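Side-chain contact in benzyl alcohol dehydrogenase (Acinetobacter calcoaceticus, PDB 1F8F), which probably oxidises benzyl alcohol and related aromatic alcohols to their aldehydes, using NAD as hydride acceptor and carrying two zinc sites in the chain: residues A[95-100]-A[107-112]. Residues are numbered along the deposited sequence; the frame is centred on the assembly and turned at random.
With ZN (zinc ion), chain C.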
ATOM      1  N   GLY A  95       8.795  11.061  20.064  1.00 30.70           N
ATOM      2  CA  GLY A  95       7.408  10.634  20.145  1.00 31.57           C
ATOM      3  C   GLY A  95       6.333  11.716  20.118  1.00 30.79           C
ATOM      4  O   GLY A  95       5.148  11.494  20.405  1.00 28.12           O
ATOM      5  N   LYS A  96       6.746  12.916  19.695  1.00 30.64           N
ATOM      6  CA  LYS A  96       5.857  14.069  19.605  1.00 33.26           C
ATOM      7  C   LYS A  96       6.015  14.725  18.221  1.00 31.88           C
ATOM      8  O   LYS A  96       5.132  15.526  17.886  1.00 33.54           O
ATOM      9  CB  LYS A  96       6.300  15.125  20.630  1.00 32.81           C
ATOM     10  CG  LYS A  96       6.257  14.815  22.091  1.00 36.36           C
ATOM     11  CD  LYS A  96       6.423  16.035  22.989  1.00 38.39           C
ATOM     12  CE  LYS A  96       6.895  15.666  24.395  1.00 40.76           C
ATOM     13  NZ  LYS A  96       6.990  16.866  25.291  1.00 40.57           N
ATOM     14  N   CYS A  97       7.053  14.442  17.436  1.00 25.63           N
ATOM     15  CA  CYS A  97       7.195  15.097  16.128  1.00 25.42           C
ATOM     16  C   CYS A  97       6.339  14.451  15.030  1.00 24.79           C
ATOM     17  O   CYS A  97       5.628  13.473  15.312  1.00 21.45           O
ATOM     18  CB  CYS A  97       8.674  15.139  15.698  1.00 21.81           C
ATOM     19  SG  CYS A  97       9.326  13.500  15.201  1.00 18.56           S
ATOM     20  N   THR A  98       6.432  14.961  13.790  1.00 25.42           N
ATOM     21  CA  THR A  98       5.601  14.436  12.690  1.00 28.23           C
ATOM     22  C   THR A  98       5.862  12.935  12.422  1.00 27.04           C
ATOM     23  O   THR A  98       4.960  12.103  12.202  1.00 25.40           O
ATOM     24  CB  THR A  98       5.848  15.247  11.396  1.00 29.35           C
ATOM     25  OG1 THR A  98       5.338  16.570  11.521  1.00 30.82           O
ATOM     26  CG2 THR A  98       5.238  14.597  10.163  1.00 29.02           C
ATOM     27  N   GLN A  99       7.156  12.583  12.388  1.00 25.14           N
ATOM     28  CA  GLN A  99       7.530  11.167  12.152  1.00 23.22           C
ATOM     29  C   GLN A  99       7.131  10.291  13.320  1.00 21.83           C
ATOM     30  O   GLN A  99       6.510   9.274  13.021  1.00 22.31           O
ATOM     31  CB  GLN A  99       8.974  11.063  11.717  1.00 23.42           C
ATOM     32  CG  GLN A  99       9.066  11.289  10.209  1.00 26.09           C
ATOM     33  CD  GLN A  99       9.108  12.756   9.892  1.00 31.94           C
ATOM     34  OE1 GLN A  99       8.494  13.204   8.912  1.00 34.80           O
ATOM     35  NE2 GLN A  99       9.842  13.489  10.712  1.00 33.85           N
ATOM     36  N   CYS A 100       7.292  10.637  14.587  1.00 21.40           N
ATOM     37  CA  CYS A 100       6.854   9.843  15.709  1.00 21.90           C
ATOM     38  C   CYS A 100       5.345   9.695  15.746  1.00 24.09           C
ATOM     39  O   CYS A 100       4.931   8.522  15.776  1.00 22.86           O
ATOM     40  CB  CYS A 100       7.423  10.352  17.034  1.00 23.97           C
ATOM     41  SG  CYS A 100       9.250  10.371  17.128  1.00 24.15           S
ATOM     42  N   TYR A 107      12.661   7.635  12.208  1.00 27.32           N
ATOM     43  CA  TYR A 107      12.843   8.814  11.388  1.00 26.41           C
ATOM     44  C   TYR A 107      12.589  10.107  12.135  1.00 24.42           C
ATOM     45  O   TYR A 107      12.517  11.206  11.588  1.00 22.55           O
ATOM     46  CB  TYR A 107      12.055   8.640  10.028  1.00 23.01           C
ATOM     47  CG  TYR A 107      12.614   7.362   9.377  1.00 21.91           C
ATOM     48  CD1 TYR A 107      13.923   7.272   8.923  1.00 21.40           C
ATOM     49  CD2 TYR A 107      11.850   6.213   9.346  1.00 22.03           C
ATOM     50  CE1 TYR A 107      14.460   6.111   8.440  1.00 21.80           C
ATOM     51  CE2 TYR A 107      12.359   5.059   8.763  1.00 22.84           C
ATOM     52  CZ  TYR A 107      13.683   4.983   8.355  1.00 20.69           C
ATOM     53  OH  TYR A 107      14.071   3.763   7.823  1.00 23.11           O
ATOM     54  N   CYS A 108      12.420  10.010  13.444  1.00 23.34           N
ATOM     55  CA  CYS A 108      12.220  11.121  14.378  1.00 22.74           C
ATOM     56  C   CYS A 108      13.111  12.266  13.976  1.00 25.33           C
ATOM     57  O   CYS A 108      14.335  12.180  13.767  1.00 23.53           O
ATOM     58  CB  CYS A 108      12.521  10.766  15.854  1.00 22.57           C
ATOM     59  SG  CYS A 108      12.512  11.985  17.163  1.00 21.13           S
ATOM     60  N   SER A 109      12.542  13.478  13.933  1.00 29.94           N
ATOM     61  CA  SER A 109      13.355  14.654  13.570  1.00 31.93           C
ATOM     62  C   SER A 109      14.387  14.972  14.649  1.00 33.35           C
ATOM     63  O   SER A 109      15.286  15.795  14.477  1.00 31.07           O
ATOM     64  CB  SER A 109      12.450  15.814  13.158  1.00 32.66           C
ATOM     65  OG  SER A 109      11.691  16.257  14.281  1.00 33.15           O
ATOM     66  N   GLU A 110      14.386  14.288  15.803  1.00 34.80           N
ATOM     67  CA  GLU A 110      15.467  14.489  16.770  1.00 37.19           C
ATOM     68  C   GLU A 110      16.344  13.243  16.761  1.00 38.45           C
ATOM     69  O   GLU A 110      17.094  13.089  17.717  1.00 36.82           O
ATOM     70  CB  GLU A 110      14.908  14.816  18.158  1.00 38.67           C
ATOM     71  CG  GLU A 110      13.878  15.907  18.251  1.00 40.25           C
ATOM     72  CD  GLU A 110      13.401  16.536  19.529  1.00 43.18           C
ATOM     73  OE1 GLU A 110      13.447  16.102  20.702  1.00 43.05           O
ATOM     74  OE2 GLU A 110      12.839  17.672  19.413  1.00 45.14           O
ATOM     75  N   PHE A 111      16.324  12.346  15.776  1.00 36.30           N
ATOM     76  CA  PHE A 111      17.185  11.169  15.844  1.00 36.74           C
ATOM     77  C   PHE A 111      18.624  11.519  16.107  1.00 39.65           C
ATOM     78  O   PHE A 111      18.948  11.273  17.269  1.00 39.47           O
ATOM     79  CB  PHE A 111      17.071  10.215  14.637  1.00 34.78           C
ATOM     80  CG  PHE A 111      17.532   8.804  14.945  1.00 31.29           C
ATOM     81  CD1 PHE A 111      18.874   8.469  14.905  1.00 29.59           C
ATOM     82  CD2 PHE A 111      16.616   7.822  15.312  1.00 28.58           C
ATOM     83  CE1 PHE A 111      19.273   7.176  15.195  1.00 28.20           C
ATOM     84  CE2 PHE A 111      17.002   6.553  15.608  1.00 25.09           C
ATOM     85  CZ  PHE A 111      18.339   6.210  15.537  1.00 26.19           C
ATOM     86  N   PHE A 112      19.496  12.232  15.463  1.00 43.99           N
ATOM     87  CA  PHE A 112      20.886  12.488  15.782  1.00 49.14           C
ATOM     88  C   PHE A 112      21.216  13.164  17.094  1.00 48.37           C
ATOM     89  O   PHE A 112      22.348  13.164  17.604  1.00 51.27           O
ATOM     90  CB  PHE A 112      21.466  13.229  14.547  1.00 54.42           C
ATOM     91  CG  PHE A 112      22.970  13.226  14.541  1.00 59.86           C
ATOM     92  CD1 PHE A 112      23.655  14.237  15.193  1.00 62.62           C
ATOM     93  CD2 PHE A 112      23.703  12.240  13.896  1.00 62.27           C
ATOM     94  CE1 PHE A 112      25.033  14.278  15.222  1.00 64.30           C
ATOM     95  CE2 PHE A 112      25.087  12.273  13.915  1.00 64.43           C
ATOM     96  CZ  PHE A 112      25.751  13.290  14.589  1.00 64.46           C
TER
HETATM   97 ZN    ZN C 373      10.217  12.434  17.120  1.00 26.00          ZN
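Three groups grip Cys97 SG: a zinc ion and two backbone amides, one from each side of the contact. The metal bond is 2.4 Å from Cys97 SG to zinc. Across the gap Ser109 N donates to Cys97 SG at 3.5 Å, and the N-H...S angle of 165° shows the bond to be nearly straight, at a separation normal for a sulfur acceptor. Cys100 N gives the capping bond to the same sulfur, so Cys97 acts as both metal ligand and N-cap of the short helix that follows. Its SG stands between backbone N and carbonyl carbon (chi1 72°), a placing that lets it receive the Cys100 amide.

Cys100 and Cys108 add their SG atoms to the zinc, and Cys94 completes a four-cysteine site. Such a site, with three ligands spaced as two overlapping CxxC units and the fourth a little further on, is the structural zinc lobe of the medium-chain alcohol dehydrogenases, separate from the zinc held by Cys44, His65 and Cys173. Here it pins 107-112 against 95-100. Cys108 SG also accepts from Glu110 N at 3.3 Å, and a weak bond runs from Gly95 N to Cys100 SG; these N-H donors probably offset part of the thiolates' negative charge.

Beside the metal the cysteines and serine pack closely: Cys108 CB lies 3.5 Å from Cys100 SG, two ligands brought together by the shared zinc, and Ser109 OG comes equally close to Cys97 CB. Further along, Gln99 lays CB against Tyr107 O at 3.5 Å. Its chain bends at chi2, and CG meets Tyr107 CB at 4.0 Å; the two side chains cross at about a right angle, touching through these aliphatic carbons, with amide and ring planes 76° apart. The phenol itself leads away from 95-100, its OH hydrogen-bonded to Val315 N and Ser318 OG, while Ile281 of a second subunit packs on Gln99.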